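Local coordinates for protein probable Ni/Fe-hydrogenase 1 B-type cytochrome subunit (Escherichia coli K-12, PDB 6G94) that is the probable b-type cytochrome of a membrane-bound nickel-iron hydrogenase, carrying heme and passing electrons within the cell inner membrane, at residues V167-F170 with Y171-G175. Residues are numbered along the deposited sequence; the frame is centred on the assembly and turned at random.
Sequences VEFF and YWTGG
Val-167 and Tyr-171 sit one turn apart on the short helix 166-172 and point the same way, side by side. A chi1 of 164° swings CG1 of Val-167 away from its own N and sets that methyl against CD1 and CE1 of Tyr-171, 3.9 Å from CE1. The carbonyl O of Val-167 meets the ring at its edge, in plane, and accepts the backbone N of Tyr-171 as well. Over one face of the phenol lies Gly-175 O, 3.4 Å above the plane and offset toward the rim. At the far end, OH bonds to an acidic side chain on the chain of another protein. With an alanine in place of Tyr-171, that acidic neighbour would probably lose its hydroxyl partner and the Val-167 methyl its aromatic neighbour. Glu-168 is likewise paired outside this turn, its OE2 in a salt bridge with a basic side chain on the chain of another protein.

A second cluster forms around Phe-169. Its ring meets Trp-172 obliquely, CE1 to CE3 at 4.2 Å, and takes OG1 of Thr-173 over one face, offset toward the rim. CD2 of Phe-169 sits over the centre of the Phe-170 ring, which also meets Trp-183 of helix 177-203.

A Schellman motif closes the helix: Gly-174, at positive phi (91°), gives its N to Tyr-171 O, while Gly-175 N reaches back to Phe-170 O at 2.9 Å. The backbone turn at Gly-174 suits glycine, since it leaves little room for a CB beside Thr-173 O. The chemistry implies a compact turn on the predicted periplasmic side, its ending fixed by backbone bonds, with Glu-168 and Tyr-171 committing their polar ends to a partner protein.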
ATOM      1  N   VAL I 167      44.555   6.139  12.078  1.00 58.46           N
ATOM      2  CA  VAL I 167      43.307   6.413  12.715  1.00 55.21           C
ATOM      3  C   VAL I 167      43.542   7.342  13.897  1.00 56.97           C
ATOM      4  O   VAL I 167      42.892   8.358  14.013  1.00 56.06           O
ATOM      5  CB  VAL I 167      42.643   5.091  13.100  1.00 54.60           C
ATOM      6  CG1 VAL I 167      41.517   5.295  14.103  1.00 55.72           C
ATOM      7  CG2 VAL I 167      42.126   4.418  11.849  1.00 51.98           C
ATOM      8  N   GLU I 168      44.496   6.999  14.752  1.00 59.52           N
ATOM      9  CA  GLU I 168      44.807   7.804  15.931  1.00 58.60           C
ATOM     10  C   GLU I 168      45.270   9.185  15.534  1.00 57.98           C
ATOM     11  O   GLU I 168      44.988  10.152  16.230  1.00 59.61           O
ATOM     12  CB  GLU I 168      45.846   7.117  16.815  1.00 59.05           C
ATOM     13  CG  GLU I 168      45.598   5.634  17.013  1.00 61.99           C
ATOM     14  CD  GLU I 168      46.630   4.955  17.892  1.00 66.58           C
ATOM     15  OE1 GLU I 168      47.493   5.660  18.430  1.00 72.06           O
ATOM     16  OE2 GLU I 168      46.594   3.721  18.060  1.00 63.35           O
ATOM     17  N   PHE I 169      45.972   9.263  14.409  1.00 54.63           N
ATOM     18  CA  PHE I 169      46.424  10.517  13.870  1.00 52.88           C
ATOM     19  C   PHE I 169      45.250  11.432  13.526  1.00 52.29           C
ATOM     20  O   PHE I 169      45.199  12.564  13.953  1.00 53.09           O
ATOM     21  CB  PHE I 169      47.310  10.295  12.646  1.00 52.46           C
ATOM     22  CG  PHE I 169      47.569  11.544  11.872  1.00 50.99           C
ATOM     23  CD1 PHE I 169      48.491  12.470  12.319  1.00 50.52           C
ATOM     24  CD2 PHE I 169      46.830  11.818  10.753  1.00 49.98           C
ATOM     25  CE1 PHE I 169      48.694  13.633  11.648  1.00 49.96           C
ATOM     26  CE2 PHE I 169      47.030  12.983  10.066  1.00 50.29           C
ATOM     27  CZ  PHE I 169      47.969  13.889  10.515  1.00 50.58           C
ATOM     28  N   PHE I 170      44.312  10.935  12.746  1.00 51.89           N
ATOM     29  CA  PHE I 170      43.125  11.695  12.437  1.00 53.73           C
ATOM     30  C   PHE I 170      42.316  12.082  13.672  1.00 55.98           C
ATOM     31  O   PHE I 170      41.673  13.112  13.679  1.00 58.86           O
ATOM     32  CB  PHE I 170      42.301  10.976  11.395  1.00 53.64           C
ATOM     33  CG  PHE I 170      42.830  11.159  10.022  1.00 57.28           C
ATOM     34  CD1 PHE I 170      42.751  12.385   9.408  1.00 60.11           C
ATOM     35  CD2 PHE I 170      43.459  10.132   9.351  1.00 60.19           C
ATOM     36  CE1 PHE I 170      43.275  12.579   8.132  1.00 61.52           C
ATOM     37  CE2 PHE I 170      43.977  10.319   8.076  1.00 59.48           C
ATOM     38  CZ  PHE I 170      43.885  11.545   7.461  1.00 57.88           C
ATOM     39  N   TYR I 171      42.370  11.270  14.717  1.00 56.19           N
ATOM     40  CA  TYR I 171      41.756  11.616  16.011  1.00 57.35           C
ATOM     41  C   TYR I 171      42.551  12.722  16.690  1.00 57.29           C
ATOM     42  O   TYR I 171      41.986  13.597  17.334  1.00 59.55           O
ATOM     43  CB  TYR I 171      41.634  10.388  16.951  1.00 58.02           C
ATOM     44  CG  TYR I 171      40.357   9.582  16.785  1.00 56.30           C
ATOM     45  CD1 TYR I 171      40.252   8.577  15.817  1.00 56.59           C
ATOM     46  CD2 TYR I 171      39.250   9.837  17.582  1.00 57.91           C
ATOM     47  CE1 TYR I 171      39.080   7.850  15.653  1.00 57.55           C
ATOM     48  CE2 TYR I 171      38.071   9.118  17.433  1.00 58.47           C
ATOM     49  CZ  TYR I 171      37.990   8.128  16.470  1.00 58.52           C
ATOM     50  OH  TYR I 171      36.827   7.410  16.322  1.00 58.61           O
ATOM     51  N   TRP I 172      43.869  12.667  16.532  1.00 58.46           N
ATOM     52  CA  TRP I 172      44.777  13.651  17.113  1.00 59.87           C
ATOM     53  C   TRP I 172      44.557  15.014  16.443  1.00 58.15           C
ATOM     54  O   TRP I 172      44.556  16.037  17.100  1.00 58.02           O
ATOM     55  CB  TRP I 172      46.223  13.161  16.987  1.00 63.44           C
ATOM     56  CG  TRP I 172      47.248  14.093  17.547  1.00 68.94           C
ATOM     57  CD1 TRP I 172      47.587  14.245  18.866  1.00 70.21           C
ATOM     58  CD2 TRP I 172      48.091  14.998  16.807  1.00 71.49           C
ATOM     59  NE1 TRP I 172      48.580  15.195  18.993  1.00 71.14           N
ATOM     60  CE2 TRP I 172      48.906  15.677  17.749  1.00 71.79           C
ATOM     61  CE3 TRP I 172      48.228  15.313  15.439  1.00 70.18           C
ATOM     62  CZ2 TRP I 172      49.845  16.656  17.372  1.00 72.26           C
ATOM     63  CZ3 TRP I 172      49.159  16.289  15.064  1.00 69.69           C
ATOM     64  CH2 TRP I 172      49.953  16.949  16.032  1.00 70.79           C
ATOM     65  N   THR I 173      44.361  14.993  15.128  1.00 56.92           N
ATOM     66  CA  THR I 173      43.837  16.104  14.328  1.00 54.83           C
ATOM     67  C   THR I 173      42.595  16.779  14.931  1.00 55.27           C
ATOM     68  O   THR I 173      42.304  17.947  14.647  1.00 54.45           O
ATOM     69  CB  THR I 173      43.535  15.556  12.913  1.00 54.37           C
ATOM     70  OG1 THR I 173      44.737  15.622  12.153  1.00 58.47           O
ATOM     71  CG2 THR I 173      42.390  16.266  12.167  1.00 51.29           C
ATOM     72  N   GLY I 174      41.889  16.051  15.790  1.00 55.06           N
ATOM     73  CA  GLY I 174      40.624  16.517  16.307  1.00 55.39           C
ATOM     74  C   GLY I 174      39.503  16.038  15.408  1.00 56.85           C
ATOM     75  O   GLY I 174      38.465  16.686  15.301  1.00 58.04           O
ATOM     76  N   GLY I 175      39.710  14.888  14.768  1.00 57.27           N
ATOM     77  CA  GLY I 175      38.695  14.299  13.902  1.00 56.86           C
ATOM     78  C   GLY I 175      38.384  12.857  14.204  1.00 58.27           C
ATOM     79  O   GLY I 175      38.727  12.347  15.269  1.00 64.28           O
TER